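PDB 5EGN: esterase from Uncultured bacterium, which hydrolyses ester bonds as a carboxylesterase of the alpha/beta hydrolase fold and also degrades N-acyl homoserine lactones, the signals of bacterial quorum sensing. Local coordinates for residues 23-28 with 96-101; 77-82 with 87-92; 113-118 with 223-228; 204-209 with 227-232. The protein carries 2 engineered substitutions. All blocks are in the same frame, centred on the assembly; numbering follows the deposited sequence.

Contact 1: residues 23-28 with 96-101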
# COMPACT_ATOMS: atom_id res chain seq x y z
N VAL A 23 8.13 12.88 5.62
CA VAL A 23 6.69 12.75 5.83
C VAL A 23 5.91 12.70 4.51
O VAL A 23 5.94 13.65 3.73
CB VAL A 23 6.15 13.91 6.69
CG1 VAL A 23 4.65 13.79 6.83
CG2 VAL A 23 6.82 13.90 8.06
N PHE A 24 5.22 11.59 4.29
CA PHE A 24 4.40 11.41 3.10
C PHE A 24 2.93 11.72 3.37
O PHE A 24 2.28 11.13 4.27
CB PHE A 24 4.55 9.98 2.56
CG PHE A 24 5.94 9.63 2.12
CD1 PHE A 24 6.82 8.99 2.98
CD2 PHE A 24 6.38 9.94 0.84
CE1 PHE A 24 8.10 8.67 2.58
CE2 PHE A 24 7.66 9.62 0.43
CZ PHE A 24 8.52 8.98 1.30
N LEU A 25 2.43 12.66 2.56
CA LEU A 25 1.08 13.18 2.63
C LEU A 25 0.33 12.83 1.36
O LEU A 25 0.60 13.39 0.30
CB LEU A 25 1.11 14.69 2.83
CG LEU A 25 1.94 15.18 4.01
CD1 LEU A 25 1.97 16.70 4.08
CD2 LEU A 25 1.37 14.59 5.27
N HIS A 26 -0.62 11.90 1.47
CA HIS A 26 -1.33 11.36 0.31
C HIS A 26 -2.28 12.38 -0.34
O HIS A 26 -2.70 13.33 0.31
CB HIS A 26 -2.11 10.12 0.72
CG HIS A 26 -3.30 10.41 1.59
ND1 HIS A 26 -4.51 10.82 1.07
CD2 HIS A 26 -3.46 10.36 2.93
CE1 HIS A 26 -5.37 11.00 2.06
NE2 HIS A 26 -4.75 10.73 3.20
N PRO A 27 -2.62 12.16 -1.63
CA PRO A 27 -3.59 13.04 -2.31
C PRO A 27 -5.02 12.86 -1.81
O PRO A 27 -5.30 11.95 -1.03
CB PRO A 27 -3.47 12.61 -3.77
CG PRO A 27 -3.01 11.21 -3.71
CD PRO A 27 -2.06 11.16 -2.55
N PHE A 28 -5.91 13.73 -2.27
CA PHE A 28 -7.30 13.75 -1.85
C PHE A 28 -8.03 12.46 -2.24
O PHE A 28 -7.77 11.90 -3.31
CB PHE A 28 -8.00 14.97 -2.44
CG PHE A 28 -9.30 15.32 -1.76
CD1 PHE A 28 -9.37 15.45 -0.38
CD2 PHE A 28 -10.44 15.55 -2.51
CE1 PHE A 28 -10.57 15.78 0.23
CE2 PHE A 28 -11.63 15.89 -1.90
CZ PHE A 28 -11.70 16.00 -0.53
N GLY A 96 0.34 18.48 -0.84
CA GLY A 96 1.19 19.62 -1.14
C GLY A 96 0.65 20.88 -0.47
O GLY A 96 1.42 21.68 0.07
N MET A 97 -0.67 21.03 -0.50
CA MET A 97 -1.33 22.12 0.19
C MET A 97 -1.01 22.09 1.68
O MET A 97 -0.66 23.11 2.27
CB MET A 97 -2.85 22.05 -0.00
CG MET A 97 -3.31 22.06 -1.45
SD MET A 97 -5.10 22.10 -1.57
CE MET A 97 -5.31 21.99 -3.34
N ILE A 98 -1.14 20.91 2.27
CA ILE A 98 -0.88 20.70 3.69
C ILE A 98 0.56 21.05 4.03
O ILE A 98 0.83 21.70 5.04
CB ILE A 98 -1.18 19.24 4.10
CG1 ILE A 98 -2.66 18.93 3.91
CG2 ILE A 98 -0.77 19.00 5.54
CD1 ILE A 98 -3.00 17.46 4.05
N ALA A 99 1.49 20.62 3.18
CA ALA A 99 2.91 20.91 3.38
C ALA A 99 3.19 22.41 3.32
O ALA A 99 3.96 22.94 4.13
CB ALA A 99 3.75 20.17 2.35
N MET A 100 2.57 23.10 2.36
CA MET A 100 2.77 24.54 2.20
C MET A 100 2.21 25.31 3.41
O MET A 100 2.88 26.20 3.95
CB MET A 100 2.12 25.03 0.91
CG MET A 100 2.89 24.65 -0.35
SD MET A 100 2.25 25.38 -1.87
CE MET A 100 0.82 24.35 -2.17
N GLN A 101 1.00 24.95 3.81
CA GLN A 101 0.39 25.52 5.01
C GLN A 101 1.29 25.27 6.22
O GLN A 101 1.40 26.12 7.11
CB GLN A 101 -0.99 24.92 5.24
CG GLN A 101 -1.85 25.71 6.20
CD GLN A 101 -2.16 27.10 5.68
OE1 GLN A 101 -2.72 27.25 4.60
NE2 GLN A 101 -1.78 28.11 6.44

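Contact 2: residues 77-82 with 87-92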
# COMPACT_ATOMS: atom_id res chain seq x y z
N ALA A 77 0.63 17.09 15.11
CA ALA A 77 0.33 16.15 16.18
C ALA A 77 1.13 14.87 16.00
O ALA A 77 1.76 14.38 16.95
CB ALA A 77 -1.15 15.84 16.23
N VAL A 78 1.12 14.35 14.78
CA VAL A 78 1.90 13.15 14.47
C VAL A 78 3.39 13.37 14.76
O VAL A 78 4.04 12.53 15.38
CB VAL A 78 1.72 12.72 13.01
CG1 VAL A 78 2.63 11.54 12.68
CG2 VAL A 78 0.27 12.37 12.74
N LEU A 79 3.93 14.51 14.31
CA LEU A 79 5.34 14.82 14.53
C LEU A 79 5.66 14.99 16.02
O LEU A 79 6.77 14.68 16.46
CB LEU A 79 5.72 16.09 13.77
CG LEU A 79 5.71 15.98 12.24
CD1 LEU A 79 5.99 17.32 11.59
CD2 LEU A 79 6.70 14.93 11.77
N ASP A 80 4.69 15.48 16.78
CA ASP A 80 4.85 15.67 18.21
C ASP A 80 4.91 14.34 18.95
O ASP A 80 5.76 14.14 19.81
CB ASP A 80 3.71 16.53 18.77
CG ASP A 80 3.86 18.00 18.42
OD1 ASP A 80 4.97 18.40 18.02
OD2 ASP A 80 2.87 18.75 18.56
N ALA A 81 4.00 13.43 18.60
CA ALA A 81 4.01 12.10 19.20
C ALA A 81 5.28 11.34 18.83
O ALA A 81 5.79 10.55 19.62
CB ALA A 81 2.78 11.32 18.77
N LEU A 82 5.79 11.60 17.63
CA LEU A 82 6.99 10.93 17.14
C LEU A 82 8.27 11.66 17.54
O LEU A 82 9.36 11.27 17.15
CB LEU A 82 6.93 10.79 15.61
CG LEU A 82 5.96 9.74 15.04
CD1 LEU A 82 5.91 9.83 13.53
CD2 LEU A 82 6.37 8.34 15.48
N ALA A 87 11.22 17.93 9.48
CA ALA A 87 11.03 16.81 8.57
C ALA A 87 11.06 17.22 7.10
O ALA A 87 10.84 18.38 6.75
CB ALA A 87 9.73 16.10 8.89
N VAL A 88 11.34 16.23 6.25
CA VAL A 88 11.19 16.37 4.81
C VAL A 88 9.74 16.08 4.45
O VAL A 88 9.20 15.04 4.81
CB VAL A 88 12.11 15.39 4.05
CG1 VAL A 88 11.66 15.27 2.59
CG2 VAL A 88 13.56 15.83 4.15
N PHE A 89 9.09 17.01 3.76
CA PHE A 89 7.67 16.83 3.46
C PHE A 89 7.40 16.57 1.99
O PHE A 89 7.74 17.38 1.12
CB PHE A 89 6.87 18.05 3.93
CG PHE A 89 6.83 18.20 5.43
CD1 PHE A 89 5.97 17.43 6.19
CD2 PHE A 89 7.66 19.10 6.07
CE1 PHE A 89 5.94 17.56 7.56
CE2 PHE A 89 7.63 19.24 7.44
CZ PHE A 89 6.77 18.46 8.19
N VAL A 90 6.80 15.42 1.72
CA VAL A 90 6.41 15.03 0.38
C VAL A 90 4.90 15.05 0.25
O VAL A 90 4.20 14.18 0.77
CB VAL A 90 6.94 13.63 0.03
CG1 VAL A 90 6.64 13.29 -1.42
CG2 VAL A 90 8.44 13.55 0.29
N GLY A 91 4.38 16.06 -0.44
CA GLY A 91 2.95 16.25 -0.56
C GLY A 91 2.41 16.07 -1.96
O GLY A 91 2.96 16.60 -2.93
N ASN A 92 1.32 15.32 -2.06
CA ASN A 92 0.66 15.06 -3.34
C ASN A 92 -0.73 15.70 -3.37
O ASN A 92 -1.56 15.42 -2.51
CB ASN A 92 0.56 13.56 -3.59
CG ASN A 92 0.14 13.23 -5.00
OD1 ASN A 92 -0.39 12.15 -5.27
ND2 ASN A 92 0.39 14.15 -5.93

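Contact 3: residues 113-118 with 223-228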
# COMPACT_ATOMS: atom_id res chain seq x y z
N ASN A 113 10.78 20.62 1.13
CA ASN A 113 9.54 20.12 0.56
C ASN A 113 9.70 19.52 -0.83
O ASN A 113 10.42 20.05 -1.67
CB ASN A 113 8.50 21.25 0.50
CG ASN A 113 8.36 21.99 1.81
OD1 ASN A 113 7.81 21.46 2.77
ND2 ASN A 113 8.85 23.22 1.85
N LEU A 114 9.03 18.40 -1.06
CA LEU A 114 8.80 17.92 -2.41
C LEU A 114 7.30 18.02 -2.69
O LEU A 114 6.51 17.23 -2.19
CB LEU A 114 9.29 16.48 -2.60
CG LEU A 114 9.48 16.02 -4.06
CD1 LEU A 114 10.48 14.88 -4.15
CD2 LEU A 114 8.16 15.60 -4.71
N ILE A 115 6.93 19.01 -3.49
CA ILE A 115 5.53 19.22 -3.87
C ILE A 115 5.22 18.49 -5.17
O ILE A 115 5.73 18.86 -6.23
CB ILE A 115 5.21 20.71 -4.03
CG1 ILE A 115 5.75 21.50 -2.84
CG2 ILE A 115 3.71 20.92 -4.14
CD1 ILE A 115 4.98 21.25 -1.56
N LEU A 116 4.39 17.46 -5.09
CA LEU A 116 4.03 16.69 -6.28
C LEU A 116 2.60 16.97 -6.74
O LEU A 116 1.64 16.67 -6.03
CB LEU A 116 4.19 15.19 -6.03
CG LEU A 116 3.82 14.34 -7.25
CD1 LEU A 116 4.92 14.42 -8.30
CD2 LEU A 116 3.56 12.89 -6.86
N SER A 117 2.48 17.54 -7.94
CA SER A 117 1.19 17.76 -8.59
C SER A 117 0.20 18.50 -7.70
O SER A 117 -0.86 17.97 -7.38
CB SER A 117 0.59 16.43 -9.04
OG SER A 117 1.49 15.72 -9.88
N SER A 118 0.53 19.73 -7.32
CA SER A 118 -0.35 20.51 -6.46
C SER A 118 -0.54 21.93 -7.00
O SER A 118 -0.08 22.25 -8.09
CB SER A 118 0.20 20.56 -5.04
OG SER A 118 -0.77 21.07 -4.14
N GLN A 223 3.45 25.55 -11.85
CA GLN A 223 4.35 26.64 -12.22
C GLN A 223 4.12 27.84 -11.33
O GLN A 223 5.06 28.52 -10.94
CB GLN A 223 4.17 27.02 -13.69
CG GLN A 223 4.89 26.08 -14.64
CD GLN A 223 4.56 26.37 -16.09
OE1 GLN A 223 3.61 27.07 -16.40
NE2 GLN A 223 5.37 25.82 -16.99
N LEU A 224 2.85 28.10 -11.00
CA LEU A 224 2.51 29.19 -10.10
C LEU A 224 3.18 28.99 -8.74
O LEU A 224 3.61 29.94 -8.09
CB LEU A 224 1.00 29.30 -9.94
CG LEU A 224 0.46 30.42 -9.05
CD1 LEU A 224 -0.77 31.05 -9.69
CD2 LEU A 224 0.11 29.90 -7.68
N LEU A 225 3.28 27.73 -8.33
CA LEU A 225 3.93 27.37 -7.07
C LEU A 225 5.44 27.58 -7.16
O LEU A 225 6.04 28.23 -6.31
CB LEU A 225 3.63 25.92 -6.70
CG LEU A 225 2.45 25.65 -5.76
CD1 LEU A 225 1.21 26.43 -6.18
CD2 LEU A 225 2.15 24.16 -5.71
N ALA A 226 6.05 27.01 -8.20
CA ALA A 226 7.50 27.03 -8.34
C ALA A 226 8.05 28.43 -8.57
O ALA A 226 9.14 28.76 -8.11
CB ALA A 226 7.91 26.11 -9.48
N ASP A 227 7.30 29.26 -9.29
CA ASP A 227 7.77 30.58 -9.68
C ASP A 227 7.74 31.59 -8.53
O ASP A 227 8.52 32.54 -8.51
CB ASP A 227 6.95 31.12 -10.85
CG ASP A 227 7.18 30.34 -12.13
OD1 ASP A 227 8.24 29.71 -12.27
OD2 ASP A 227 6.29 30.37 -13.01
N ASN A 228 6.83 31.39 -7.57
CA ASN A 228 6.65 32.36 -6.50
C ASN A 228 7.30 31.95 -5.17
O ASN A 228 7.42 32.76 -4.26
CB ASN A 228 5.16 32.63 -6.29
CG ASN A 228 4.54 33.37 -7.46
OD1 ASN A 228 4.58 34.59 -7.53
ND2 ASN A 228 3.97 32.61 -8.40

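Contact 4: residues 204-209 with 227-232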
# COMPACT_ATOMS: atom_id res chain seq x y z
N ALA A 204 11.80 27.79 2.55
CA ALA A 204 12.46 26.49 2.68
C ALA A 204 12.74 25.88 1.32
O ALA A 204 12.04 26.19 0.34
CB ALA A 204 11.60 25.56 3.52
N PRO A 205 13.77 25.03 1.23
CA PRO A 205 14.10 24.33 -0.02
C PRO A 205 12.90 23.55 -0.57
O PRO A 205 12.40 22.64 0.08
CB PRO A 205 15.22 23.37 0.40
CG PRO A 205 15.86 24.04 1.55
CD PRO A 205 14.75 24.73 2.29
N THR A 206 12.45 23.92 -1.77
CA THR A 206 11.25 23.34 -2.34
C THR A 206 11.46 22.81 -3.75
O THR A 206 11.92 23.53 -4.63
CB THR A 206 10.10 24.36 -2.36
OG1 THR A 206 9.78 24.76 -1.02
CG2 THR A 206 8.86 23.76 -3.00
N LEU A 207 11.14 21.53 -3.95
CA LEU A 207 11.15 20.93 -5.27
C LEU A 207 9.73 20.64 -5.72
O LEU A 207 9.07 19.74 -5.18
CB LEU A 207 11.99 19.65 -5.28
CG LEU A 207 12.00 18.84 -6.58
CD1 LEU A 207 12.47 19.70 -7.74
CD2 LEU A 207 12.87 17.60 -6.44
N VAL A 208 9.24 21.40 -6.69
CA VAL A 208 7.90 21.19 -7.23
C VAL A 208 7.96 20.27 -8.44
O VAL A 208 8.73 20.50 -9.37
CB VAL A 208 7.23 22.52 -7.62
CG1 VAL A 208 5.80 22.28 -8.07
CG2 VAL A 208 7.26 23.49 -6.45
N VAL A 209 7.16 19.21 -8.41
CA VAL A 209 7.19 18.21 -9.47
C VAL A 209 5.83 18.07 -10.14
O VAL A 209 4.82 17.83 -9.47
CB VAL A 209 7.63 16.83 -8.94
CG1 VAL A 209 7.79 15.85 -10.09
CG2 VAL A 209 8.93 16.97 -8.16
N ASP A 227 7.30 29.26 -9.29
CA ASP A 227 7.77 30.58 -9.68
C ASP A 227 7.74 31.59 -8.53
O ASP A 227 8.52 32.54 -8.51
CB ASP A 227 6.95 31.12 -10.85
CG ASP A 227 7.18 30.34 -12.13
OD1 ASP A 227 8.24 29.71 -12.27
OD2 ASP A 227 6.29 30.37 -13.01
N ASN A 228 6.83 31.39 -7.57
CA ASN A 228 6.65 32.36 -6.50
C ASN A 228 7.30 31.95 -5.17
O ASN A 228 7.42 32.76 -4.26
CB ASN A 228 5.16 32.63 -6.29
CG ASN A 228 4.54 33.37 -7.46
OD1 ASN A 228 4.58 34.59 -7.53
ND2 ASN A 228 3.97 32.61 -8.40
N ILE A 229 7.71 30.69 -5.08
CA ILE A 229 8.51 30.25 -3.94
C ILE A 229 9.98 30.47 -4.25
O ILE A 229 10.51 29.89 -5.20
CB ILE A 229 8.26 28.77 -3.60
CG1 ILE A 229 6.80 28.55 -3.18
CG2 ILE A 229 9.20 28.31 -2.50
CD1 ILE A 229 6.46 27.11 -2.88
N PRO A 230 10.64 31.34 -3.47
CA PRO A 230 12.06 31.69 -3.67
C PRO A 230 12.99 30.48 -3.70
O PRO A 230 13.04 29.71 -2.75
CB PRO A 230 12.37 32.57 -2.46
CG PRO A 230 11.07 33.18 -2.10
CD PRO A 230 10.03 32.13 -2.39
N GLY A 231 13.72 30.32 -4.81
CA GLY A 231 14.70 29.26 -4.93
C GLY A 231 14.11 27.90 -5.23
O GLY A 231 14.81 26.89 -5.17
N ALA A 232 12.82 27.87 -5.56
CA ALA A 232 12.15 26.61 -5.86
C ALA A 232 12.54 26.09 -7.24
O ALA A 232 12.76 26.87 -8.17
CB ALA A 232 10.64 26.78 -5.77

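Contact 1: residues 23-28 with 96-101
Leu25 reaches from the end of strand 21-25 onto the first turns of helix 94-105, and one methyl, CD1, makes its contacts there. CD1 lies 3.9 Å from CG2 of Ile98 and 4.1 Å from the backbone N of Ala99, with the CB of Ala99 a little further off at 4.3 Å from it. The methyl therefore rests on the helix where the main chain passes from one residue to the next. The two side chains, Leu25 and Ile98, cross at a slant, the end methyl of the leucine against the CB-CG2 branch of the isoleucine. Ile98 offers its short branch: with CG2 anti to the backbone N, that methyl faces the leucine, while CG1 takes the other direction. No hydrogen bond crosses between the segments, and the touching residues are all buried, so what joins them is apolar packing.

Leu25 also touches the GxSxG sequence (Gly91, Ser93, Gly95) that leads from strand 87-92 into helix 94-105, probably the nucleophile elbow of this fold. Beyond Leu25 the chain leaves the sheet, and the ring of His26 stacks on His53. Strand 21-25 runs between strands 47-51 and 87-92 and bonds to both, while Ile98 is covered further by His71 and Val75 of helix 68-81.

Contact 2: residues 77-82 with 87-92
Ala87 opens strand 87-92 with its CB directed at helix 68-81, where it meets Leu79 at the lighter of the two touches: CB lies 4.3 Å from Leu79 CD2. The next residue, Val88, belongs to the other face of the sheet. Phe89 brings the strand back to the helix and makes the closer approach. Its ring stretches out against the oncoming leucine, the two side chains arriving from opposite directions, and CZ comes within 3.7 Å of Leu79 CD1. Leu79 CD1 sits at the edge of the ring, in its plane, with Phe89 CE1 at 4.0 Å; it is not stacked on a face. Leu79 thus splits its branches, CD1 to the phenyl edge and CD2 to the alanine, and spans two residues of the strand that share one face. The CG of Leu79 lies anti to the carbonyl carbon (chi1 -67°), which carries the fork away from the helix and down to the sheet.

Further on, Val90, on the other face, packs on Ile22 and Phe24 of strand 21-25, and Gly91 is the first glycine of the GxSxG sequence, probably the nucleophile elbow. Asn92 ends the strand with its amide held by Leu116 O and Gln245. Helix 68-81, joined to this strand by a short loop, also lies against strands 3-6 and 9-16 through Val78, while strand 87-92 runs parallel to its neighbours 21-25 and 110-116.

Contact 3: residues 113-118 with 223-228
Leu225 supplies the apolar part of this contact with a single methyl. Its CD2 lies 3.9 Å from CG2 of Ile115, the branch that stands anti to the backbone N of the isoleucine, and the two side chains cross at about a right angle. The same CD2 presses against the main chain of Ser118, 3.7 Å from its C, and comes 4.1 Å from the serine CB. Thus one methyl of helix 219-228 covers both the last part of strand 110-116 and the loop that follows it. Met100 of helix 94-105 packs on Leu225 as well, so this leucine sits between strand, loop and a second helix.

No hydrogen bond passes between the two segments; the polar groups are bonded within 223-228 or to residues outside. The OG of Ser118 bonds to the carbonyl of Ser93, the central residue of the GxSxG pattern and probably the nucleophile, while its backbone N bonds to OD1 of Asn222 in the same helix, 219-228. Asn228 turns its amide back to the carbonyl four residues earlier: ND2 lies 2.7 Å from Leu224 O, nearly straight at 169° at the hydrogen, on a lone pair in the carbonyl plane.

The OG and backbone N of Ser118 are engaged elsewhere, and the leucine methyl lies against its CB and carbonyl group. Van der Waals packing alone joins the two segments directly, while the hydrogen bond from Ser118 ties the same loop to the probable nucleophile turn.

Contact 4: residues 204-209 with 227-232
Thr206 and Ile229 cross at about a right angle, and each uses both of its branches. The OG1 side of the threonine lies against CG2 of Ile229 at 3.9 Å, and its methyl CG2 lies 4.1 Å from the far end of the isoleucine, CD1. The split follows from the torsion of Thr206: OG1 stands beside the backbone N (chi1 -62°) and turns back along its own chain, which leaves the methyl CG2 anti to that N. Thr206 OG1 bonds there to Ala204 O at 3.0 Å, approaching from above the carbonyl plane and not on a lone pair. Asn113 ND2 adds a weak bond to the same hydroxyl.

The setting is a beta-alpha-beta unit, in which strand 206-211 leads through helix 219-228 to strand 233-237. Segment 227-232 is the return from that helix to the sheet, made by a type II turn from Ile229 to Ala232 that is closed by Ala232 N bonding to Ile229 O at 3.1 Å. Gly231 takes the third position of the turn with a positive phi of 78°.

Ala232, the last residue of the turn, comes alongside strand 206-211. Its CA lies 3.3 Å from Thr206 O in a CH...O contact, and its CB is 4.2 Å from the CB of Thr206. One residue later, Glu233 takes up backbone hydrogen bonds with Thr206 and Val208, and the strands pair from there.

All four contacts lean on one sheet. Contacts 1 and 2, centres about 9 Å apart, are stitched by strand pairing, probably with Val23 O accepting from Val90 N at 2.8 Å. Contact 2 continues into contact 3 through Phe89 O and Leu114 N (2.7 Å, a probable bond), and contact 3 into contact 4, whose centres are about 6 Å apart and which share Asp227 and Asn228. Contacts 1 and 3 also meet where Gly96 O lies 3.9 Å from Ile115 CD1. The GxSxG turn, the probable nucleophile elbow, adjoins contacts 1, 2 and 3; contact 4, about 19 Å between centres from contact 2, lies next to the edge strand 233-237.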